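Local coordinates for protein probable mannosyltransferase KTR4 (Saccharomyces cerevisiae, PDB 5A07) that probably acts as a mannosyltransferase with a GT-A type fold, and binds guanosine-5'-diphosphate together with a manganese ion, at residues B[233-238]-B[377-382]; B[371-376]-B[384-389]. One frame throughout, in Å; residues are numbered along the deposited sequence.

How the contacts relate
Both contacts are buried, and their centres lie about 11 Å apart on the same side of the chain's centre. They share a three-stranded antiparallel sheet. Contact 1 joins its strands 236-237 and 379-381. Contact 2 ties its third strand, 384-386, to the turn that follows strand 371-373 of the large mixed sheet. The segments alternate along the chain, and Asn386 links the two: its backbone N bonds to Tyr379 O and its ND2 to Ile377 O. The chemistry differs with place. Contact 1 is a short antiparallel strand pairing with aromatic side chains, and it ends at the metal. Contact 2 is small, with one weak direct hydrogen bond and a water bridge.

Contact 1: B[233-238]-B[377-382]; sequences PNVNFY and IGYHHT. With MN (manganese (II) ion), chain G; GDP (guanosine-5'-diphosphate), chain F.
Residues 235-238 and 378-381 run antiparallel, and Asn236 and His380 form a hydrogen-bonded pair. Asn236 N binds His380 O, and His380 N binds Asn236 O at 2.9 Å. A further bond, Tyr238 N to Gly378 O, continues the pairing. The side chains of Asn236 and His380 lie side by side on one face of the sheet. Asn236 ND2 gives a hydrogen to His380 ND1 at 2.9 Å, in the ring plane but bent, with an N-H...N angle of 137°. This bond limits rotation of the imidazole. Tyr238 OH sits 3.3 Å from His380 CB. The other face carries Phe237 and Tyr379. Their rings meet obliquely, planes 57° apart, with Phe237 CE1 3.6 Å from Tyr379 CD1. Val235 CG1 touches both Tyr379 OH (3.4 Å) and His381 CD2. The Tyr379 hydroxyl is hydrogen-bonded to Asn320. His381 has CG anti to its backbone N (chi1 177°), which carries the ring toward the ligand. Its NE2 binds manganese at 2.4 Å, while ND1 donates to Thr382 O and so holds the ring. Water 1 binds the metal and donates to Pro233 O, at 2.7 Å. Glu232 and two oxygens of guanosine-5'-diphosphate also bind the metal. The strand pair thus places His381 beside Glu232 in the manganese-nucleotide site of a GT-A fold.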
loop_
_atom_site.group_PDB
_atom_site.type_symbol
_atom_site.label_atom_id
_atom_site.label_comp_id
_atom_site.label_asym_id
_atom_site.label_seq_id
_atom_site.Cartn_x
_atom_site.Cartn_y
_atom_site.Cartn_z
ATOM N N PRO B 233 11.503 1.116 -7.911
ATOM C CA PRO B 233 12.072 1.274 -9.244
ATOM C C PRO B 233 11.048 1.049 -10.357
ATOM O O PRO B 233 10.119 0.260 -10.195
ATOM C CB PRO B 233 13.141 0.170 -9.312
ATOM C CG PRO B 233 13.466 -0.103 -7.911
ATOM C CD PRO B 233 12.165 0.052 -7.179
ATOM N N ASN B 234 11.277 1.704 -11.491
ATOM C CA ASN B 234 10.511 1.393 -12.706
ATOM C C ASN B 234 8.988 1.732 -12.640
ATOM O O ASN B 234 8.184 1.023 -13.187
ATOM C CB ASN B 234 10.678 -0.083 -13.069
ATOM C CG ASN B 234 10.414 -0.332 -14.536
ATOM O OD1 ASN B 234 10.493 0.584 -15.357
ATOM N ND2 ASN B 234 10.039 -1.559 -14.871
ATOM N N VAL B 235 8.641 2.827 -11.984
ATOM C CA VAL B 235 7.256 3.260 -11.944
ATOM C C VAL B 235 7.147 4.536 -12.684
ATOM O O VAL B 235 8.159 5.200 -13.013
ATOM C CB VAL B 235 6.733 3.400 -10.491
ATOM C CG1 VAL B 235 6.935 2.122 -9.773
ATOM C CG2 VAL B 235 7.432 4.533 -9.736
ATOM N N ASN B 236 5.911 4.919 -12.932
ATOM C CA ASN B 236 5.593 6.099 -13.718
ATOM C C ASN B 236 4.597 6.969 -13.022
ATOM O O ASN B 236 3.699 6.449 -12.352
ATOM C CB ASN B 236 4.990 5.673 -15.083
ATOM C CG ASN B 236 5.966 4.813 -15.890
ATOM O OD1 ASN B 236 6.926 5.324 -16.455
ATOM N ND2 ASN B 236 5.807 3.525 -15.802
ATOM N N PHE B 237 4.782 8.274 -13.148
ATOM C CA PHE B 237 3.824 9.246 -12.707
ATOM C C PHE B 237 3.360 10.017 -13.898
ATOM O O PHE B 237 4.175 10.458 -14.748
ATOM C CB PHE B 237 4.419 10.192 -11.697
ATOM C CG PHE B 237 4.787 9.525 -10.381
ATOM C CD1 PHE B 237 3.838 9.308 -9.396
ATOM C CD2 PHE B 237 6.044 9.020 -10.191
ATOM C CE1 PHE B 237 4.157 8.612 -8.240
ATOM C CE2 PHE B 237 6.370 8.358 -9.050
ATOM C CZ PHE B 237 5.414 8.109 -8.089
ATOM N N TYR B 238 2.081 10.323 -13.951
ATOM C CA TYR B 238 1.506 10.946 -15.169
ATOM C C TYR B 238 0.931 12.315 -14.984
ATOM O O TYR B 238 0.725 12.982 -16.022
ATOM C CB TYR B 238 0.393 10.064 -15.789
ATOM C CG TYR B 238 0.863 8.693 -16.160
ATOM C CD1 TYR B 238 1.803 8.497 -17.221
ATOM C CD2 TYR B 238 0.415 7.573 -15.506
ATOM C CE1 TYR B 238 2.309 7.216 -17.534
ATOM C CE2 TYR B 238 0.895 6.311 -15.847
ATOM C CZ TYR B 238 1.825 6.157 -16.884
ATOM O OH TYR B 238 2.273 4.905 -17.143
ATOM N N ILE B 377 -3.364 11.132 -8.361
ATOM C CA ILE B 377 -1.967 10.714 -8.590
ATOM C C ILE B 377 -1.986 9.642 -9.670
ATOM O O ILE B 377 -2.199 8.459 -9.414
ATOM C CB ILE B 377 -1.211 10.318 -7.316
ATOM C CG1 ILE B 377 -1.195 11.503 -6.375
ATOM C CG2 ILE B 377 0.188 9.866 -7.757
ATOM C CD1 ILE B 377 -0.443 11.245 -5.089
ATOM N N GLY B 378 -1.818 10.082 -10.920
ATOM C CA GLY B 378 -1.735 9.178 -12.031
ATOM C C GLY B 378 -0.424 8.336 -11.872
ATOM O O GLY B 378 0.654 8.913 -11.670
ATOM N N TYR B 379 -0.523 7.032 -11.912
ATOM C CA TYR B 379 0.588 6.188 -11.473
ATOM C C TYR B 379 0.550 4.824 -12.098
ATOM O O TYR B 379 -0.559 4.206 -12.294
ATOM C CB TYR B 379 0.487 5.926 -9.966
ATOM C CG TYR B 379 1.509 4.942 -9.450
ATOM C CD1 TYR B 379 2.752 5.395 -9.077
ATOM C CD2 TYR B 379 1.160 3.639 -9.132
ATOM C CE1 TYR B 379 3.693 4.523 -8.503
ATOM C CE2 TYR B 379 2.052 2.739 -8.589
ATOM C CZ TYR B 379 3.369 3.200 -8.298
ATOM O OH TYR B 379 4.285 2.383 -7.688
ATOM N N HIS B 380 1.718 4.303 -12.460
ATOM C CA HIS B 380 1.809 2.907 -12.974
ATOM C C HIS B 380 2.952 2.166 -12.388
ATOM O O HIS B 380 4.056 2.710 -12.307
ATOM C CB HIS B 380 1.911 2.952 -14.485
ATOM C CG HIS B 380 2.402 1.697 -15.126
ATOM N ND1 HIS B 380 3.692 1.557 -15.589
ATOM C CD2 HIS B 380 1.776 0.541 -15.421
ATOM C CE1 HIS B 380 3.829 0.370 -16.181
ATOM N NE2 HIS B 380 2.676 -0.268 -16.081
ATOM N N HIS B 381 2.691 0.905 -12.034
ATOM C CA HIS B 381 3.700 -0.084 -11.740
ATOM C C HIS B 381 3.159 -1.305 -12.426
ATOM O O HIS B 381 1.981 -1.704 -12.237
ATOM C CB HIS B 381 3.790 -0.323 -10.231
ATOM C CG HIS B 381 4.756 -1.401 -9.787
ATOM N ND1 HIS B 381 4.641 -2.722 -10.124
ATOM C CD2 HIS B 381 5.869 -1.321 -9.015
ATOM C CE1 HIS B 381 5.599 -3.422 -9.534
ATOM N NE2 HIS B 381 6.353 -2.581 -8.867
ATOM N N THR B 382 3.974 -1.960 -13.207
ATOM C CA THR B 382 3.439 -3.109 -13.968
ATOM C C THR B 382 2.675 -4.122 -13.081
ATOM O O THR B 382 3.141 -4.421 -12.026
ATOM C CB THR B 382 4.579 -3.901 -14.771
ATOM O OG1 THR B 382 3.921 -4.968 -15.479
ATOM C CG2 THR B 382 5.622 -4.546 -13.873
HETATM MN MN MN G . 8.243 -3.420 -7.609
HETATM P PB GDP F . 7.415 -6.491 -6.402
HETATM O O1B GDP F . 7.553 -7.314 -7.627
HETATM O O2B GDP F . 6.711 -7.024 -5.292
HETATM O O3B GDP F . 7.129 -5.072 -6.716
HETATM O O3A GDP F . 8.916 -6.625 -5.801
HETATM P PA GDP F . 10.222 -5.746 -5.994
HETATM O O1A GDP F . 11.391 -6.521 -6.422
HETATM O O2A GDP F . 10.049 -4.473 -6.716
HETATM O "O5'" GDP F . 10.527 -5.394 -4.486
HETATM C "C5'" GDP F . 9.919 -4.397 -3.655
HETATM C "C4'" GDP F . 10.870 -3.278 -3.266
HETATM O "O4'" GDP F . 11.903 -3.856 -2.458
HETATM C "C3'" GDP F . 11.545 -2.578 -4.433
HETATM O "O3'" GDP F . 11.820 -1.208 -4.052
HETATM C "C2'" GDP F . 12.838 -3.392 -4.606
HETATM O "O2'" GDP F . 13.892 -2.612 -5.153
HETATM C "C1'" GDP F . 13.139 -3.715 -3.185
HETATM N N9 GDP F . 13.844 -5.005 -2.992
HETATM C C8 GDP F . 13.420 -6.263 -3.276
HETATM N N7 GDP F . 14.387 -7.178 -2.864
HETATM C C5 GDP F . 15.404 -6.455 -2.303
HETATM C C6 GDP F . 16.693 -6.806 -1.675
HETATM O O6 GDP F . 16.932 -8.056 -1.631
HETATM N N1 GDP F . 17.470 -5.804 -1.242
HETATM C C2 GDP F . 17.118 -4.472 -1.385
HETATM N N2 GDP F . 17.942 -3.528 -0.940
HETATM N N3 GDP F . 15.937 -4.095 -1.965
HETATM C C4 GDP F . 15.058 -5.032 -2.367
HETATM O O HOH W 1 9.750 -1.969 -8.768
HETATM O O HOH W 2 6.845 -1.259 -13.347
HETATM O O HOH W 3 8.601 -4.795 -9.507
#

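Contact 2: B[371-376]-B[384-389]; sequences IHWFRD and YTNCPT
Asn386 and Pro388 close on the backbone of Arg375, with no strand pairing between 371-376 and 384-389. The closer packing is around Arg375 O. Pro388 CB lies 3.4 Å from that oxygen and Pro388 CG is nearly as close, so the edge of the proline ring rests on the carbonyl. The Asn386 side chain extends away from its own backbone N (chi1 177°), toward the turn. Its ND2 donates a weak hydrogen bond to Arg375 O at 3.3 Å. ND2 has a stronger partner in Ile377 O, two residues further along the same connection to strand 379-381. Water 4 supplements the weak bond, donating to Arg375 O at 2.7 Å and to Asn386 OD1. Two donors, ND2 and the water, thus meet Arg375 O, and both ends of the amide have partners. The looser side is Trp373 CZ2, 4.2 Å from Asn386 OD1, and Asp376 O, 4.2 Å from Pro388 CG. Within its own segment, Arg375 CG lies over one indole face of Trp373, 3.3 Å above the plane and offset toward the rim. Phe374, just after strand 371-373, centres an inverse gamma turn with a weak bond from Arg375 N to Trp373 O. That strand runs parallel to 256-262, and Trp373 stacks on Phe258 and touches helix 418-425. Phe374 packs on helix 245-251. Across the contact, 384-386 pairs with 379-381, and Cys387 is disulfide-bonded to Cys401.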
loop_
_atom_site.group_PDB
_atom_site.type_symbol
_atom_site.label_atom_id
_atom_site.label_comp_id
_atom_site.label_asym_id
_atom_site.label_seq_id
_atom_site.Cartn_x
_atom_site.Cartn_y
_atom_site.Cartn_z
ATOM N N ILE B 371 -8.087 6.929 5.629
ATOM C CA ILE B 371 -7.306 6.258 4.577
ATOM C C ILE B 371 -7.777 6.887 3.243
ATOM O O ILE B 371 -9.001 6.853 2.911
ATOM C CB ILE B 371 -7.520 4.747 4.599
ATOM C CG1 ILE B 371 -7.060 4.158 5.956
ATOM C CG2 ILE B 371 -6.822 4.130 3.418
ATOM C CD1 ILE B 371 -7.400 2.726 6.105
ATOM N N HIS B 372 -6.880 7.591 2.575
ATOM C CA HIS B 372 -7.202 8.456 1.460
ATOM C C HIS B 372 -6.836 7.754 0.150
ATOM O O HIS B 372 -5.647 7.393 -0.040
ATOM C CB HIS B 372 -6.463 9.767 1.563
ATOM C CG HIS B 372 -6.740 10.730 0.465
ATOM N ND1 HIS B 372 -7.916 11.447 0.386
ATOM C CD2 HIS B 372 -6.012 11.093 -0.612
ATOM C CE1 HIS B 372 -7.913 12.193 -0.704
ATOM N NE2 HIS B 372 -6.757 12.017 -1.323
ATOM N N TRP B 373 -7.762 7.774 -0.809
ATOM C CA TRP B 373 -7.500 7.343 -2.185
ATOM C C TRP B 373 -7.081 8.541 -3.050
ATOM O O TRP B 373 -7.891 9.440 -3.342
ATOM C CB TRP B 373 -8.734 6.660 -2.796
ATOM C CG TRP B 373 -8.562 6.189 -4.196
ATOM C CD1 TRP B 373 -7.430 5.740 -4.747
ATOM C CD2 TRP B 373 -9.562 6.017 -5.165
ATOM N NE1 TRP B 373 -7.621 5.374 -6.045
ATOM C CE2 TRP B 373 -8.935 5.553 -6.334
ATOM C CE3 TRP B 373 -10.945 6.241 -5.185
ATOM C CZ2 TRP B 373 -9.633 5.262 -7.486
ATOM C CZ3 TRP B 373 -11.628 5.977 -6.317
ATOM C CH2 TRP B 373 -10.980 5.476 -7.460
ATOM N N PHE B 374 -5.800 8.549 -3.459
ATOM C CA PHE B 374 -5.223 9.660 -4.201
ATOM C C PHE B 374 -5.596 9.511 -5.666
ATOM O O PHE B 374 -4.767 9.139 -6.526
ATOM C CB PHE B 374 -3.687 9.711 -4.035
ATOM C CG PHE B 374 -3.250 10.511 -2.855
ATOM C CD1 PHE B 374 -3.389 11.880 -2.853
ATOM C CD2 PHE B 374 -2.721 9.874 -1.710
ATOM C CE1 PHE B 374 -3.014 12.625 -1.723
ATOM C CE2 PHE B 374 -2.351 10.624 -0.622
ATOM C CZ PHE B 374 -2.499 12.002 -0.612
ATOM N N ARG B 375 -6.851 9.820 -5.969
ATOM C CA ARG B 375 -7.371 9.658 -7.323
ATOM C C ARG B 375 -6.541 10.455 -8.328
ATOM O O ARG B 375 -6.389 10.034 -9.491
ATOM C CB ARG B 375 -8.859 10.079 -7.393
ATOM C CG ARG B 375 -9.780 9.107 -6.651
ATOM C CD ARG B 375 -11.179 9.691 -6.545
ATOM N NE ARG B 375 -11.883 9.713 -7.851
ATOM C CZ ARG B 375 -13.087 10.246 -8.037
ATOM N NH1 ARG B 375 -13.778 10.772 -6.994
ATOM N NH2 ARG B 375 -13.617 10.261 -9.241
ATOM N N ASP B 376 -6.035 11.588 -7.898
ATOM C CA ASP B 376 -5.354 12.516 -8.771
ATOM C C ASP B 376 -3.925 12.096 -9.105
ATOM O O ASP B 376 -3.327 12.720 -10.025
ATOM C CB ASP B 376 -5.355 13.979 -8.209
ATOM C CG ASP B 376 -4.824 14.083 -6.746
ATOM O OD1 ASP B 376 -4.860 13.072 -5.934
ATOM O OD2 ASP B 376 -4.400 15.195 -6.338
ATOM N N TYR B 384 -0.460 -2.540 -13.595
ATOM C CA TYR B 384 -1.686 -1.766 -13.312
ATOM C C TYR B 384 -1.427 -0.295 -13.290
ATOM O O TYR B 384 -0.336 0.185 -12.902
ATOM C CB TYR B 384 -2.267 -2.233 -11.978
ATOM C CG TYR B 384 -2.646 -3.712 -11.889
ATOM C CD1 TYR B 384 -3.603 -4.250 -12.700
ATOM C CD2 TYR B 384 -2.026 -4.551 -10.995
ATOM C CE1 TYR B 384 -3.884 -5.583 -12.659
ATOM C CE2 TYR B 384 -2.340 -5.890 -10.876
ATOM C CZ TYR B 384 -3.286 -6.388 -11.706
ATOM O OH TYR B 384 -3.603 -7.682 -11.676
ATOM N N THR B 385 -2.471 0.449 -13.640
ATOM C CA THR B 385 -2.382 1.890 -13.750
ATOM C C THR B 385 -3.610 2.559 -13.141
ATOM O O THR B 385 -4.736 2.121 -13.387
ATOM C CB THR B 385 -2.318 2.318 -15.224
ATOM O OG1 THR B 385 -1.134 1.771 -15.828
ATOM C CG2 THR B 385 -2.203 3.764 -15.368
ATOM N N ASN B 386 -3.379 3.618 -12.341
ATOM C CA ASN B 386 -4.404 4.564 -11.966
ATOM C C ASN B 386 -4.236 5.777 -12.891
ATOM O O ASN B 386 -3.246 6.510 -12.764
ATOM C CB ASN B 386 -4.213 5.005 -10.505
ATOM C CG ASN B 386 -5.222 6.047 -10.096
ATOM O OD1 ASN B 386 -6.462 5.827 -10.202
ATOM N ND2 ASN B 386 -4.726 7.178 -9.600
ATOM N N CYS B 387 -5.193 5.999 -13.785
ATOM C CA CYS B 387 -5.095 7.055 -14.792
ATOM C C CYS B 387 -6.379 7.893 -14.779
ATOM O O CYS B 387 -7.387 7.453 -15.352
ATOM C CB CYS B 387 -4.877 6.453 -16.174
ATOM S SG CYS B 387 -4.546 7.786 -17.386
ATOM N N PRO B 388 -6.381 9.046 -14.067
ATOM C CA PRO B 388 -7.640 9.774 -13.916
ATOM C C PRO B 388 -7.978 10.607 -15.156
ATOM O O PRO B 388 -7.140 10.698 -16.091
ATOM C CB PRO B 388 -7.358 10.713 -12.731
ATOM C CG PRO B 388 -5.861 10.957 -12.816
ATOM C CD PRO B 388 -5.279 9.674 -13.278
ATOM N N THR B 389 -9.136 11.268 -15.105
ATOM C CA THR B 389 -9.611 12.092 -16.167
ATOM C C THR B 389 -9.550 13.566 -15.747
ATOM O O THR B 389 -9.911 13.906 -14.606
ATOM C CB THR B 389 -11.062 11.705 -16.487
ATOM O OG1 THR B 389 -11.110 10.386 -17.030
ATOM C CG2 THR B 389 -11.691 12.700 -17.490
HETATM O O HOH W 4 -8.140 8.091 -10.237
#